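Local coordinates for protein ATP synthase epsilon chain (Caldalkalibacillus thermarum TA2.A1, PDB 5IK2) that is the epsilon subunit of the F1 ATP synthase, which probably makes ATP from ADP using a proton gradient, and in its natural form binds ATP, at residues H[6-11]-H[50-55]; H[14-19]-H[57-62]. The protein carries 2 engineered substitutions. All coordinates share one frame; numbering follows the deposited sequence.

Contact 1 of 2, residues H[6-11]-H[50-55]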
loop_
_atom_site.group_PDB
_atom_site.type_symbol
_atom_site.label_atom_id
_atom_site.label_comp_id
_atom_site.label_asym_id
_atom_site.label_seq_id
_atom_site.Cartn_x
_atom_site.Cartn_y
_atom_site.Cartn_z
ATOM N N VAL H 6 45.566 26.522 -45.111
ATOM C CA VAL H 6 44.217 26.791 -45.623
ATOM C C VAL H 6 43.176 26.387 -44.586
ATOM O O VAL H 6 43.262 25.297 -44.019
ATOM C CB VAL H 6 43.918 26.000 -46.920
ATOM C CG1 VAL H 6 42.619 26.481 -47.563
ATOM C CG2 VAL H 6 45.072 26.111 -47.907
ATOM N N ASP H 7 42.197 27.264 -44.356
ATOM C CA ASP H 7 41.041 26.969 -43.506
ATOM C C ASP H 7 39.747 27.264 -44.265
ATOM O O ASP H 7 39.516 28.404 -44.671
ATOM C CB ASP H 7 41.075 27.812 -42.221
ATOM C CG ASP H 7 42.078 27.303 -41.187
ATOM O OD1 ASP H 7 42.687 26.229 -41.368
ATOM O OD2 ASP H 7 42.255 27.997 -40.166
ATOM N N ILE H 8 38.929 26.229 -44.468
ATOM C CA ILE H 8 37.553 26.384 -44.946
ATOM C C ILE H 8 36.641 26.200 -43.735
ATOM O O ILE H 8 36.645 25.140 -43.107
ATOM C CB ILE H 8 37.207 25.371 -46.062
ATOM C CG1 ILE H 8 38.018 25.693 -47.324
ATOM C CG2 ILE H 8 35.707 25.389 -46.371
ATOM C CD1 ILE H 8 38.038 24.592 -48.360
ATOM N N VAL H 9 35.864 27.238 -43.425
ATOM C CA VAL H 9 35.099 27.333 -42.179
ATOM C C VAL H 9 33.655 27.778 -42.471
ATOM O O VAL H 9 33.399 28.473 -43.455
ATOM C CB VAL H 9 35.810 28.316 -41.208
ATOM C CG1 VAL H 9 34.973 28.616 -39.969
ATOM C CG2 VAL H 9 37.172 27.761 -40.803
ATOM N N THR H 10 32.722 27.337 -41.624
ATOM C CA THR H 10 31.336 27.822 -41.617
ATOM C C THR H 10 31.067 28.495 -40.259
ATOM O O THR H 10 31.944 28.488 -39.392
ATOM C CB THR H 10 30.336 26.667 -41.875
ATOM O OG1 THR H 10 30.267 25.808 -40.729
ATOM C CG2 THR H 10 30.742 25.852 -43.095
ATOM N N PRO H 11 29.865 29.085 -40.063
ATOM C CA PRO H 11 29.523 29.614 -38.732
ATOM C C PRO H 11 29.571 28.603 -37.575
ATOM O O PRO H 11 29.794 29.004 -36.428
ATOM C CB PRO H 11 28.089 30.119 -38.919
ATOM C CG PRO H 11 28.020 30.505 -40.348
ATOM C CD PRO H 11 28.889 29.523 -41.080
ATOM N N VAL H 50 35.389 24.033 -54.250
ATOM C CA VAL H 50 36.732 24.542 -53.956
ATOM C C VAL H 50 37.693 23.356 -53.999
ATOM O O VAL H 50 37.568 22.431 -53.195
ATOM C CB VAL H 50 36.800 25.227 -52.572
ATOM C CG1 VAL H 50 38.222 25.696 -52.263
ATOM C CG2 VAL H 50 35.823 26.396 -52.505
ATOM N N ARG H 51 38.639 23.388 -54.935
ATOM C CA ARG H 51 39.580 22.285 -55.148
ATOM C C ARG H 51 40.935 22.602 -54.509
ATOM O O ARG H 51 41.560 23.614 -54.838
ATOM C CB ARG H 51 39.721 22.003 -56.649
ATOM C CG ARG H 51 40.793 20.984 -57.027
ATOM C CD ARG H 51 40.465 20.247 -58.321
ATOM N NE ARG H 51 39.817 21.099 -59.323
ATOM C CZ ARG H 51 40.434 21.968 -60.129
ATOM N NH1 ARG H 51 41.757 22.142 -60.087
ATOM N NH2 ARG H 51 39.713 22.681 -60.994
ATOM N N ILE H 52 41.365 21.732 -53.590
ATOM C CA ILE H 52 42.643 21.866 -52.886
ATOM C C ILE H 52 43.573 20.739 -53.326
ATOM O O ILE H 52 43.247 19.565 -53.142
ATOM C CB ILE H 52 42.463 21.797 -51.349
ATOM C CG1 ILE H 52 41.458 22.852 -50.873
ATOM C CG2 ILE H 52 43.804 21.990 -50.642
ATOM C CD1 ILE H 52 41.099 22.745 -49.406
ATOM N N LYS H 53 44.723 21.102 -53.897
ATOM C CA LYS H 53 45.765 20.139 -54.271
ATOM C C LYS H 53 46.840 20.084 -53.190
ATOM O O LYS H 53 47.481 21.094 -52.895
ATOM C CB LYS H 53 46.415 20.518 -55.604
ATOM C CG LYS H 53 45.564 20.216 -56.823
ATOM C CD LYS H 53 46.180 20.811 -58.079
ATOM C CE LYS H 53 45.300 20.581 -59.296
ATOM N NZ LYS H 53 45.676 21.480 -60.421
ATOM N N GLN H 54 47.012 18.903 -52.598
ATOM C CA GLN H 54 48.118 18.614 -51.692
ATOM C C GLN H 54 48.977 17.548 -52.359
ATOM O O GLN H 54 48.847 16.359 -52.070
ATOM C CB GLN H 54 47.593 18.140 -50.334
ATOM C CG GLN H 54 46.893 19.235 -49.543
ATOM C CD GLN H 54 46.241 18.730 -48.270
ATOM O OE1 GLN H 54 45.507 17.743 -48.283
ATOM N NE2 GLN H 54 46.494 19.418 -47.164
ATOM N N GLY H 55 49.830 17.994 -53.280
ATOM C CA GLY H 55 50.692 17.110 -54.060
ATOM C C GLY H 55 49.907 16.216 -55.006
ATOM O O GLY H 55 49.369 16.680 -56.011
#
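Ile8 and Ile52 meet tip to tip, their CD1 methyls 3.7 Å apart, and form the middle of a wholly apolar contact. In each isoleucine CG1 is anti to the carbonyl carbon and the chain beyond it is extended (chi2 165° in Ile8, 173° in Ile52), which points CD1 away from its own backbone and toward the other strand. Such length is needed, because the strands are far apart: their axes approach no closer than 10.7 Å, and no hydrogen bond links them. Ile8 CD1 also touches Val50 CG1 at 4.1 Å, again end on, so this one methyl serves two partners of the opposing strand. Beside it the shorter Val6 makes a looser contact, Val6 CG1 to Ile52 CD1 at 4.4 Å. Alternation along the extended chain selects these residues: Val6 and Ile8 point inward while Asp7 turns away to a salt bridge with Lys74, and Val50 and Ile52 flank an outward Arg51. Branched aliphatic residues suit both an extended backbone and a buried, apolar place. The contact lies within the beta-sandwich, with Ala20 and Val23 of strand 19-26, Ile77 of strand 74-79, and Phe16 and Ile61 packed around it.

Contact 2 of 2, residues H[14-19]-H[57-62]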
loop_
_atom_site.group_PDB
_atom_site.type_symbol
_atom_site.label_atom_id
_atom_site.label_comp_id
_atom_site.label_asym_id
_atom_site.label_seq_id
_atom_site.Cartn_x
_atom_site.Cartn_y
_atom_site.Cartn_z
ATOM N N LYS H 14 34.744 24.024 -38.297
ATOM C CA LYS H 14 35.847 24.008 -39.260
ATOM C C LYS H 14 35.733 22.752 -40.119
ATOM O O LYS H 14 35.592 21.650 -39.589
ATOM C CB LYS H 14 37.198 24.027 -38.546
ATOM C CG LYS H 14 37.440 25.282 -37.722
ATOM C CD LYS H 14 38.906 25.425 -37.350
ATOM C CE LYS H 14 39.166 26.707 -36.574
ATOM N NZ LYS H 14 40.619 26.900 -36.307
ATOM N N VAL H 15 35.809 22.930 -41.438
ATOM C CA VAL H 15 35.561 21.859 -42.412
ATOM C C VAL H 15 36.861 21.279 -42.970
ATOM O O VAL H 15 37.004 20.059 -43.055
ATOM C CB VAL H 15 34.676 22.367 -43.575
ATOM C CG1 VAL H 15 34.356 21.240 -44.556
ATOM C CG2 VAL H 15 33.397 22.990 -43.025
ATOM N N PHE H 16 37.785 22.153 -43.371
ATOM C CA PHE H 16 39.098 21.743 -43.877
ATOM C C PHE H 16 40.210 22.464 -43.120
ATOM O O PHE H 16 40.081 23.643 -42.786
ATOM C CB PHE H 16 39.217 22.041 -45.377
ATOM C CG PHE H 16 40.457 21.470 -46.014
ATOM C CD1 PHE H 16 40.459 20.176 -46.525
ATOM C CD2 PHE H 16 41.626 22.225 -46.100
ATOM C CE1 PHE H 16 41.601 19.644 -47.111
ATOM C CE2 PHE H 16 42.770 21.698 -46.682
ATOM C CZ PHE H 16 42.757 20.406 -47.190
ATOM N N GLN H 17 41.293 21.734 -42.853
ATOM C CA GLN H 17 42.504 22.282 -42.240
ATOM C C GLN H 17 43.719 21.540 -42.795
ATOM O O GLN H 17 43.734 20.307 -42.815
ATOM C CB GLN H 17 42.457 22.128 -40.717
ATOM C CG GLN H 17 41.522 23.095 -40.011
ATOM C CD GLN H 17 41.618 22.993 -38.497
ATOM O OE1 GLN H 17 41.529 21.898 -37.937
ATOM N NE2 GLN H 17 41.797 24.130 -37.825
ATOM N N GLY H 18 44.727 22.287 -43.242
ATOM C CA GLY H 18 45.954 21.693 -43.780
ATOM C C GLY H 18 46.762 22.644 -44.641
ATOM O O GLY H 18 46.303 23.738 -44.972
ATOM N N GLU H 19 47.971 22.215 -44.996
ATOM C CA GLU H 19 48.856 22.979 -45.872
ATOM C C GLU H 19 48.707 22.496 -47.311
ATOM O O GLU H 19 48.874 21.306 -47.584
ATOM C CB GLU H 19 50.308 22.845 -45.418
ATOM C CG GLU H 19 50.594 23.547 -44.101
ATOM C CD GLU H 19 52.075 23.751 -43.860
ATOM O OE1 GLU H 19 52.826 22.749 -43.878
ATOM O OE2 GLU H 19 52.488 24.913 -43.651
ATOM N N LYS H 57 47.270 14.296 -53.880
ATOM C CA LYS H 57 45.891 14.274 -53.390
ATOM C C LYS H 57 45.114 15.536 -53.788
ATOM O O LYS H 57 45.580 16.653 -53.558
ATOM C CB LYS H 57 45.898 14.137 -51.862
ATOM C CG LYS H 57 44.545 13.856 -51.227
ATOM C CD LYS H 57 44.670 13.742 -49.716
ATOM C CE LYS H 57 43.326 13.474 -49.058
ATOM N NZ LYS H 57 43.440 13.359 -47.578
ATOM N N GLU H 58 43.934 15.337 -54.382
ATOM C CA GLU H 58 42.968 16.415 -54.639
ATOM C C GLU H 58 41.745 16.231 -53.743
ATOM O O GLU H 58 41.287 15.105 -53.541
ATOM C CB GLU H 58 42.530 16.429 -56.105
ATOM C CG GLU H 58 43.397 17.294 -57.006
ATOM C CD GLU H 58 42.861 17.418 -58.424
ATOM O OE1 GLU H 58 41.634 17.272 -58.633
ATOM O OE2 GLU H 58 43.673 17.673 -59.338
ATOM N N THR H 59 41.223 17.344 -53.225
ATOM C CA THR H 59 40.036 17.345 -52.364
ATOM C C THR H 59 39.071 18.443 -52.817
ATOM O O THR H 59 39.448 19.615 -52.868
ATOM C CB THR H 59 40.416 17.580 -50.886
ATOM O OG1 THR H 59 41.481 16.698 -50.514
ATOM C CG2 THR H 59 39.222 17.341 -49.964
ATOM N N LEU H 60 37.839 18.053 -53.153
ATOM C CA LEU H 60 36.771 19.000 -53.488
ATOM C C LEU H 60 35.901 19.251 -52.259
ATOM O O LEU H 60 35.488 18.305 -51.592
ATOM C CB LEU H 60 35.896 18.452 -54.620
ATOM C CG LEU H 60 36.569 18.120 -55.955
ATOM C CD1 LEU H 60 35.539 17.588 -56.940
ATOM C CD2 LEU H 60 37.284 19.326 -56.544
ATOM N N ILE H 61 35.640 20.527 -51.966
ATOM C CA ILE H 61 34.706 20.936 -50.915
ATOM C C ILE H 61 33.572 21.713 -51.581
ATOM O O ILE H 61 33.820 22.704 -52.268
ATOM C CB ILE H 61 35.380 21.831 -49.846
ATOM C CG1 ILE H 61 36.623 21.140 -49.256
ATOM C CG2 ILE H 61 34.392 22.187 -48.737
ATOM C CD1 ILE H 61 37.918 21.442 -49.983
ATOM N N ALA H 62 32.336 21.259 -51.378
ATOM C CA ALA H 62 31.153 21.950 -51.899
ATOM C C ALA H 62 30.893 23.198 -51.063
ATOM O O ALA H 62 30.504 23.083 -49.908
ATOM C CB ALA H 62 29.939 21.026 -51.867
#
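A classic beta bulge in strand 14-17 brings two consecutive residues, Val15 and Phe16, to bear on segment 57-62. Both face Ile8 on the neighbouring strand, and the backbone of Val15 is turned to psi -47°, far from the extended form. The usual alternation of sides is therefore interrupted, and both side chains start out toward the opposing strand.

Ile61 receives the pair with two different branches. Its CG2 methyl lies 4.3 Å from Val15 CG1, while its CD1 reaches 4.5 Å from Phe16 CD1. A chi2 of 90° bends the end of Ile61, and its CD1 approaches the ring obliquely. CG of Phe16 is anti to the backbone N (chi1 -172°), which carries the ring out across the gap, and the CE1 corner comes 4.4 Å from Thr59 CG2, also obliquely. Threonine suits this partly exposed place: its methyl packs against the ring, while its branched CB fits a strand.

Within the beta-sandwich these nearly antiparallel strands are not hydrogen-bonded to each other; the contact between them is made by side chains, the axes coming no closer than 9.2 Å, and Ile8 packs on Ile61 while Ile52 packs on both Ile61 and Phe16. Strand 14-17 pairs instead with strand 4-9, and strand 57-64 with strand 48-54. Just past Gln17 the chain turns a corner at Gly18, at backbone angles that suit a residue without a side chain.

Leu84 adjoins both Thr59 and Ile61, and Glu87 packs on Val15. The side chains of Ile61 and Glu83 are about 6 Å apart; Glu83 contacts ATP in another structure of this protein, although none is bound here. Leu60 and Ala62 pack on helix 114-133 through Val130.

From the N terminus the chain lays down strand 4-9, then strand 14-17, and only after a long run of strands and loops returns with 48-54 and 57-64. Segment 50-55 closes contact 1 and segment 57-62 closes contact 2, each across nearly forty residues that contain no helix. Because the four segments alternate along the chain, the two closures cross rather than nest. In effect an early hairpin faces a later one within the beta-sandwich, and the contacts' centres are 4 Å apart. Probable backbone hydrogen bonds join them within each hairpin: Val6 N to Gly18 O and Val50 N to Ile61 O, each 2.9 Å.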